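Local coordinates for excretory-secretory protein 2 (Ancylostoma ceylanicum, PDB 3NSW) that is a secreted hookworm protein of netrin-like fold, probably an immunomodulator, at residues T31-A35 / R36-L40. Residues are numbered along the deposited sequence; the frame is centred on the assembly and turned at random. Where two conformers were deposited one is given.
Sequences TGKTA and RSYNL
Lys33 lies across the ring of Tyr38, its non-hydrogen-bonded partner at the end of a beta hairpin. With CG anti to the backbone N (chi1 -179°) and every later torsion also near anti, the lysine chain runs straight over one ring face. Its CD sits over the face, displaced toward the rim, and makes a CH-pi contact, 3.9 Å from the Tyr38 ring centroid. The ammonium group ends near the hydroxyl end of the Tyr38 ring. Lys33 NZ is 4.1 Å from the Tyr38 centroid, 33° off the ring normal, an off-centre cation-pi contact. The hydroxyl at that end is hydrogen-bonded to Leu71 N, which also holds the ring.

Closer to the turn, Thr34 N donates to Ser37 O at 2.8 Å. The donor lies almost in line with the C=O bond, but the hydrogen bond is bent, with an N-H...O angle of 137°. Thr34 CG2 packs 3.9 Å from Ser37 CB. At the other end, Thr31 N bonds to Asn39 O (2.8 Å) and Asn39 N to Gly32 O (2.7 Å). Thr31 OG1, set between its backbone N and carbonyl carbon, comes to 3.3 Å from Asn39 CB. A water donates to Leu40 O and reaches Thr31 OG1 only weakly.

The Arg36 side chain leaves the turn and its NE forms a salt bridge with Asp65. The hairpin joins strands 24-33 and 37-45 at the surface of the netrin-like fold. Strand 59-63 continues the sheet beside 37-45, with Tyr38 backbone-bonded to Leu62 and Leu40 to Gly60, while Tyr38 and Leu40 both pack on Val30 of strand 24-33.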
ATOM      1  N   THR A  31      10.893   1.813  -5.149  1.00 20.93           N
ATOM      2  CA  THR A  31      12.110   1.686  -5.974  1.00 23.99           C
ATOM      3  C   THR A  31      12.745   3.030  -6.293  1.00 29.74           C
ATOM      4  O   THR A  31      13.769   3.098  -6.982  1.00 31.68           O
ATOM      5  CB  THR A  31      11.827   0.974  -7.299  1.00 28.96           C
ATOM      6  OG1 THR A  31      10.895   1.753  -8.063  1.00 29.02           O
ATOM      7  CG2 THR A  31      11.270  -0.421  -7.049  1.00 26.88           C
ATOM      8  N   GLY A  32      12.129   4.101  -5.797  1.00 28.20           N
ATOM      9  CA  GLY A  32      12.591   5.454  -6.082  1.00 32.03           C
ATOM     10  C   GLY A  32      11.468   6.459  -5.922  1.00 31.34           C
ATOM     11  O   GLY A  32      10.340   6.103  -5.576  1.00 25.58           O
ATOM     12  N   LYS A  33      11.776   7.729  -6.160  1.00 32.90           N
ATOM     13  CA  LYS A  33      10.769   8.773  -6.027  1.00 39.50           C
ATOM     14  C   LYS A  33      10.970   9.845  -7.079  1.00 45.65           C
ATOM     15  O   LYS A  33      12.062  10.400  -7.208  1.00 45.23           O
ATOM     16  CB  LYS A  33      10.781   9.384  -4.613  1.00 39.79           C
ATOM     17  CG  LYS A  33       9.726  10.476  -4.423  1.00 58.10           C
ATOM     18  CD  LYS A  33       9.422  10.800  -2.971  1.00 66.90           C
ATOM     19  CE  LYS A  33       8.152  11.642  -2.885  1.00 59.87           C
ATOM     20  NZ  LYS A  33       7.797  12.035  -1.496  1.00 64.53           N
ATOM     21  N   THR A  34       9.910  10.126  -7.832  1.00 37.06           N
ATOM     22  CA  THR A  34       9.905  11.260  -8.747  1.00 45.65           C
ATOM     23  C   THR A  34       9.537  12.504  -7.928  1.00 49.45           C
ATOM     24  O   THR A  34       9.636  12.480  -6.700  1.00 54.64           O
ATOM     25  CB  THR A  34       8.932  11.032  -9.927  1.00 47.69           C
ATOM     26  OG1 THR A  34       9.339  11.828 -11.046  1.00 61.85           O
ATOM     27  CG2 THR A  34       7.486  11.376  -9.536  1.00 44.85           C
ATOM     28  N   ALA A  35       9.130  13.583  -8.592  1.00 51.69           N
ATOM     29  CA  ALA A  35       8.682  14.795  -7.903  1.00 58.09           C
ATOM     30  C   ALA A  35       7.819  14.506  -6.662  1.00 56.64           C
ATOM     31  O   ALA A  35       8.298  14.599  -5.529  1.00 62.29           O
ATOM     32  CB  ALA A  35       7.944  15.715  -8.875  1.00 67.00           C
ATOM     33  N   ARG A  36       6.564  14.128  -6.883  1.00 47.52           N
ATOM     34  CA  ARG A  36       5.595  14.015  -5.801  1.00 48.92           C
ATOM     35  C   ARG A  36       5.131  12.576  -5.548  1.00 41.58           C
ATOM     36  O   ARG A  36       4.339  12.333  -4.624  1.00 45.01           O
ATOM     37  CB  ARG A  36       4.395  14.894  -6.127  1.00 55.00           C
ATOM     38  CG  ARG A  36       3.617  15.416  -4.942  1.00 66.00           C
ATOM     39  CD  ARG A  36       2.330  16.005  -5.459  1.00 64.88           C
ATOM     40  NE  ARG A  36       1.847  17.132  -4.666  1.00 78.45           N
ATOM     41  CZ  ARG A  36       1.063  18.094  -5.145  1.00 72.68           C
ATOM     42  NH1 ARG A  36       0.685  18.074  -6.415  1.00 69.13           N
ATOM     43  NH2 ARG A  36       0.658  19.080  -4.358  1.00 63.34           N
ATOM     44  N   SER A  37       5.619  11.634  -6.360  1.00 30.73           N
ATOM     45  CA  SER A  37       5.203  10.236  -6.279  0.50 25.02           C
ATOM     46  C   SER A  37       6.359   9.273  -6.042  1.00 22.14           C
ATOM     47  O   SER A  37       7.445   9.442  -6.620  1.00 31.61           O
ATOM     48  CB  SER A  37       4.494   9.809  -7.567  0.50 32.71           C
ATOM     49  OG  SER A  37       3.316  10.551  -7.789  0.50 20.21           O
ATOM     50  N   TYR A  38       6.103   8.266  -5.220  1.00 20.17           N
ATOM     51  CA  TYR A  38       6.997   7.137  -5.049  1.00 20.86           C
ATOM     52  C   TYR A  38       6.796   6.183  -6.216  1.00 23.64           C
ATOM     53  O   TYR A  38       5.662   5.966  -6.653  1.00 25.10           O
ATOM     54  CB  TYR A  38       6.675   6.420  -3.734  1.00 19.41           C
ATOM     55  CG  TYR A  38       6.941   7.239  -2.495  1.00 24.28           C
ATOM     56  CD1 TYR A  38       8.230   7.320  -1.956  1.00 22.08           C
ATOM     57  CD2 TYR A  38       5.904   7.942  -1.854  1.00 23.33           C
ATOM     58  CE1 TYR A  38       8.482   8.059  -0.820  1.00 29.10           C
ATOM     59  CE2 TYR A  38       6.157   8.703  -0.714  1.00 28.97           C
ATOM     60  CZ  TYR A  38       7.443   8.744  -0.199  1.00 29.02           C
ATOM     61  OH  TYR A  38       7.719   9.479   0.924  1.00 30.57           O
ATOM     62  N   ASN A  39       7.894   5.620  -6.720  1.00 20.96           N
ATOM     63  CA  ASN A  39       7.854   4.536  -7.690  1.00 18.98           C
ATOM     64  C   ASN A  39       7.762   3.207  -6.960  1.00 16.91           C
ATOM     65  O   ASN A  39       8.436   2.996  -5.941  1.00 22.81           O
ATOM     66  CB  ASN A  39       9.112   4.532  -8.574  1.00 21.10           C
ATOM     67  CG  ASN A  39       9.204   5.742  -9.486  1.00 34.14           C
ATOM     68  OD1 ASN A  39      10.279   6.320  -9.643  1.00 47.88           O
ATOM     69  ND2 ASN A  39       8.094   6.117 -10.110  1.00 29.42           N
ATOM     70  N   LEU A  40       6.927   2.317  -7.488  1.00 18.66           N
ATOM     71  CA  LEU A  40       6.626   1.030  -6.857  1.00 17.02           C
ATOM     72  C   LEU A  40       6.851  -0.156  -7.787  1.00 19.45           C
ATOM     73  O   LEU A  40       6.548  -0.101  -8.996  1.00 23.63           O
ATOM     74  CB  LEU A  40       5.154   0.979  -6.421  1.00 20.07           C
ATOM     75  CG  LEU A  40       4.635   2.107  -5.534  1.00 19.39           C
ATOM     76  CD1 LEU A  40       3.131   1.951  -5.315  1.00 24.35           C
ATOM     77  CD2 LEU A  40       5.383   2.108  -4.205  1.00 19.85           C
TER
HETATM   78  O   HOH W   1       8.204   1.692 -10.237  1.00 35.93           O